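Local coordinates for protein MpaA (Escherichia coli O157:H7, PDB 5HXD), which probably hydrolyses the gamma-D-glutamyl-diaminopimelic acid amide bond of murein tripeptide, as a zinc-dependent amidase of the peptidase M14 family, at residues Pro33-Ser38 with Ser69-His74. Numbering follows the deposited sequence.
Sequences PAPAAS and SLRRHH
Ala34 N donates a nearly straight hydrogen bond to His74 ND1, at 2.7 Å. The donor Ala34 N lies 26° out of the plane of the imidazole. As the acceptor, ND1 is probably unprotonated. The ring reaches Ala34 because CG of His74 is anti to the carbonyl carbon and beside the backbone N. Arg71 supplies the second polar link. Its NH2 gives Pro33 O a weak hydrogen bond of 3.0 Å, bent to 128°. NH1 binds Phe32 O and, weakly, His73 O. The guanidinium is thus tied to backbone carbonyls of both segments and of the residue just before Pro33.

Away from the zinc site in the M14 carboxypeptidase fold, Pro33-Ser38 is a loop after strand 28-31. Ser69-His74 begins in the end of a 3-10 segment and runs through a loop into strand 74-76, an outermost strand of the mixed central sheet.

The remaining contacts are apolar or van der Waals. Pro35 CD lies over one face of the Arg71 guanidinium, 4.1 Å above its plane, and also meets Arg71 CB at 3.8 Å. The two side chains cross at about a right angle. The methyl of Ala34 rests on the backbone, with CB 3.6 Å from Arg72 O. Farther along, Ala37 CB approaches His74 CE1 at 3.6 Å. Arg72 turns its CB away from Pro33-Ser38, and its NE forms a salt bridge with Glu40 OE2.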
ATOM      1  N   PRO A  33     -10.766 -12.936  11.781  1.00 47.29           N
ATOM      2  CA  PRO A  33     -11.657 -14.108  11.810  1.00 46.17           C
ATOM      3  C   PRO A  33     -13.129 -13.707  11.833  1.00 48.26           C
ATOM      4  O   PRO A  33     -13.494 -12.748  12.532  1.00 47.91           O
ATOM      5  CB  PRO A  33     -11.264 -14.840  13.112  1.00 40.77           C
ATOM      6  CG  PRO A  33     -10.490 -13.869  13.900  1.00 47.52           C
ATOM      7  CD  PRO A  33      -9.847 -12.913  12.931  1.00 48.38           C
ATOM      8  N   ALA A  34     -13.952 -14.419  11.061  1.00 49.14           N
ATOM      9  CA  ALA A  34     -15.386 -14.138  10.981  1.00 45.43           C
ATOM     10  C   ALA A  34     -15.974 -14.337  12.352  1.00 44.57           C
ATOM     11  O   ALA A  34     -15.594 -15.281  13.055  1.00 46.71           O
ATOM     12  CB  ALA A  34     -16.075 -15.027   9.953  1.00 45.13           C
ATOM     13  N   PRO A  35     -16.875 -13.426  12.751  1.00 46.74           N
ATOM     14  CA  PRO A  35     -17.500 -13.423  14.079  1.00 51.38           C
ATOM     15  C   PRO A  35     -18.082 -14.799  14.433  1.00 55.57           C
ATOM     16  O   PRO A  35     -17.563 -15.427  15.365  1.00 60.07           O
ATOM     17  CB  PRO A  35     -18.600 -12.364  13.952  1.00 49.46           C
ATOM     18  CG  PRO A  35     -18.169 -11.494  12.833  1.00 52.07           C
ATOM     19  CD  PRO A  35     -17.429 -12.374  11.879  1.00 48.31           C
ATOM     20  N   ALA A  36     -19.104 -15.262  13.705  1.00 47.11           N
ATOM     21  CA  ALA A  36     -19.632 -16.617  13.909  1.00 51.77           C
ATOM     22  C   ALA A  36     -19.387 -17.475  12.674  1.00 55.79           C
ATOM     23  O   ALA A  36     -20.284 -17.678  11.856  1.00 53.68           O
ATOM     24  CB  ALA A  36     -21.107 -16.579  14.232  1.00 50.48           C
ATOM     25  N   ALA A  37     -18.159 -17.965  12.531  1.00 58.99           N
ATOM     26  CA  ALA A  37     -17.809 -18.780  11.379  1.00 52.16           C
ATOM     27  C   ALA A  37     -18.619 -20.078  11.375  1.00 58.27           C
ATOM     28  O   ALA A  37     -18.803 -20.745  12.405  1.00 54.96           O
ATOM     29  CB  ALA A  37     -16.321 -19.073  11.357  1.00 41.68           C
ATOM     30  N   SER A  38     -19.089 -20.420  10.185  1.00 61.39           N
ATOM     31  CA  SER A  38     -19.910 -21.591   9.942  1.00 57.20           C
ATOM     32  C   SER A  38     -19.324 -22.304   8.719  1.00 55.87           C
ATOM     33  O   SER A  38     -18.314 -21.858   8.187  1.00 58.63           O
ATOM     34  CB  SER A  38     -21.370 -21.159   9.734  1.00 55.12           C
ATOM     35  OG  SER A  38     -22.157 -22.183   9.155  1.00 65.84           O
ATOM     36  N   SER A  69     -21.580  -7.592  13.181  1.00 62.19           N
ATOM     37  CA  SER A  69     -22.444  -8.774  13.367  1.00 57.58           C
ATOM     38  C   SER A  69     -22.729  -9.522  12.065  1.00 53.39           C
ATOM     39  O   SER A  69     -22.830 -10.749  12.064  1.00 61.38           O
ATOM     40  CB  SER A  69     -23.783  -8.374  14.009  1.00 56.65           C
ATOM     41  OG  SER A  69     -23.638  -7.323  14.951  1.00 60.40           O
ATOM     42  N   LEU A  70     -22.858  -8.769  10.972  1.00 48.53           N
ATOM     43  CA  LEU A  70     -23.261  -9.291   9.664  1.00 51.70           C
ATOM     44  C   LEU A  70     -22.140  -9.944   8.826  1.00 55.91           C
ATOM     45  O   LEU A  70     -22.396 -10.392   7.704  1.00 59.20           O
ATOM     46  CB  LEU A  70     -23.890  -8.162   8.829  1.00 51.62           C
ATOM     47  CG  LEU A  70     -24.995  -7.271   9.410  1.00 53.85           C
ATOM     48  CD1 LEU A  70     -25.167  -5.984   8.581  1.00 46.26           C
ATOM     49  CD2 LEU A  70     -26.314  -8.038   9.506  1.00 42.67           C
ATOM     50  N   ARG A  71     -20.908  -9.998   9.335  1.00 50.91           N
ATOM     51  CA  ARG A  71     -19.816 -10.553   8.524  1.00 56.14           C
ATOM     52  C   ARG A  71     -19.844 -12.076   8.533  1.00 53.97           C
ATOM     53  O   ARG A  71     -19.825 -12.712   9.591  1.00 57.01           O
ATOM     54  CB  ARG A  71     -18.437 -10.041   8.996  1.00 56.96           C
ATOM     55  CG  ARG A  71     -17.288 -10.315   7.996  1.00 52.83           C
ATOM     56  CD  ARG A  71     -16.100  -9.318   8.123  1.00 49.38           C
ATOM     57  NE  ARG A  71     -15.444  -9.378   9.427  1.00 42.21           N
ATOM     58  CZ  ARG A  71     -14.527 -10.279   9.755  1.00 43.62           C
ATOM     59  NH1 ARG A  71     -14.156 -11.187   8.870  1.00 47.77           N
ATOM     60  NH2 ARG A  71     -13.981 -10.280  10.960  1.00 44.76           N
ATOM     61  N   ARG A  72     -19.883 -12.662   7.345  1.00 48.95           N
ATOM     62  CA  ARG A  72     -19.940 -14.109   7.236  1.00 50.38           C
ATOM     63  C   ARG A  72     -18.571 -14.769   6.995  1.00 56.34           C
ATOM     64  O   ARG A  72     -18.386 -15.960   7.289  1.00 53.01           O
ATOM     65  CB  ARG A  72     -20.909 -14.497   6.116  1.00 59.68           C
ATOM     66  CG  ARG A  72     -22.246 -13.759   6.167  1.00 63.38           C
ATOM     67  CD  ARG A  72     -23.220 -14.304   5.136  1.00 63.61           C
ATOM     68  NE  ARG A  72     -24.338 -15.012   5.759  1.00 70.82           N
ATOM     69  CZ  ARG A  72     -25.566 -14.518   5.894  1.00 68.61           C
ATOM     70  NH1 ARG A  72     -25.860 -13.299   5.447  1.00 63.10           N
ATOM     71  NH2 ARG A  72     -26.503 -15.250   6.478  1.00 75.25           N
ATOM     72  N   HIS A  73     -17.618 -13.987   6.481  1.00 58.86           N
ATOM     73  CA  HIS A  73     -16.366 -14.527   5.944  1.00 53.28           C
ATOM     74  C   HIS A  73     -15.104 -13.939   6.584  1.00 49.91           C
ATOM     75  O   HIS A  73     -15.083 -12.781   6.977  1.00 49.65           O
ATOM     76  CB  HIS A  73     -16.325 -14.302   4.423  1.00 57.11           C
ATOM     77  CG  HIS A  73     -17.583 -14.723   3.713  1.00 57.27           C
ATOM     78  ND1 HIS A  73     -18.201 -15.929   3.949  1.00 48.93           N
ATOM     79  CD2 HIS A  73     -18.331 -14.096   2.770  1.00 56.54           C
ATOM     80  CE1 HIS A  73     -19.277 -16.031   3.186  1.00 48.26           C
ATOM     81  NE2 HIS A  73     -19.378 -14.929   2.462  1.00 48.28           N
ATOM     82  N   HIS A  74     -14.059 -14.761   6.678  1.00 48.76           N
ATOM     83  CA  HIS A  74     -12.755 -14.358   7.205  1.00 46.08           C
ATOM     84  C   HIS A  74     -12.013 -13.394   6.272  1.00 46.14           C
ATOM     85  O   HIS A  74     -12.184 -13.444   5.050  1.00 45.89           O
ATOM     86  CB  HIS A  74     -11.863 -15.583   7.438  1.00 46.37           C
ATOM     87  CG  HIS A  74     -12.483 -16.644   8.291  1.00 45.53           C
ATOM     88  ND1 HIS A  74     -12.825 -16.432   9.606  1.00 50.23           N
ATOM     89  CD2 HIS A  74     -12.792 -17.932   8.025  1.00 47.43           C
ATOM     90  CE1 HIS A  74     -13.339 -17.539  10.112  1.00 40.79           C
ATOM     91  NE2 HIS A  74     -13.329 -18.465   9.172  1.00 42.36           N
TER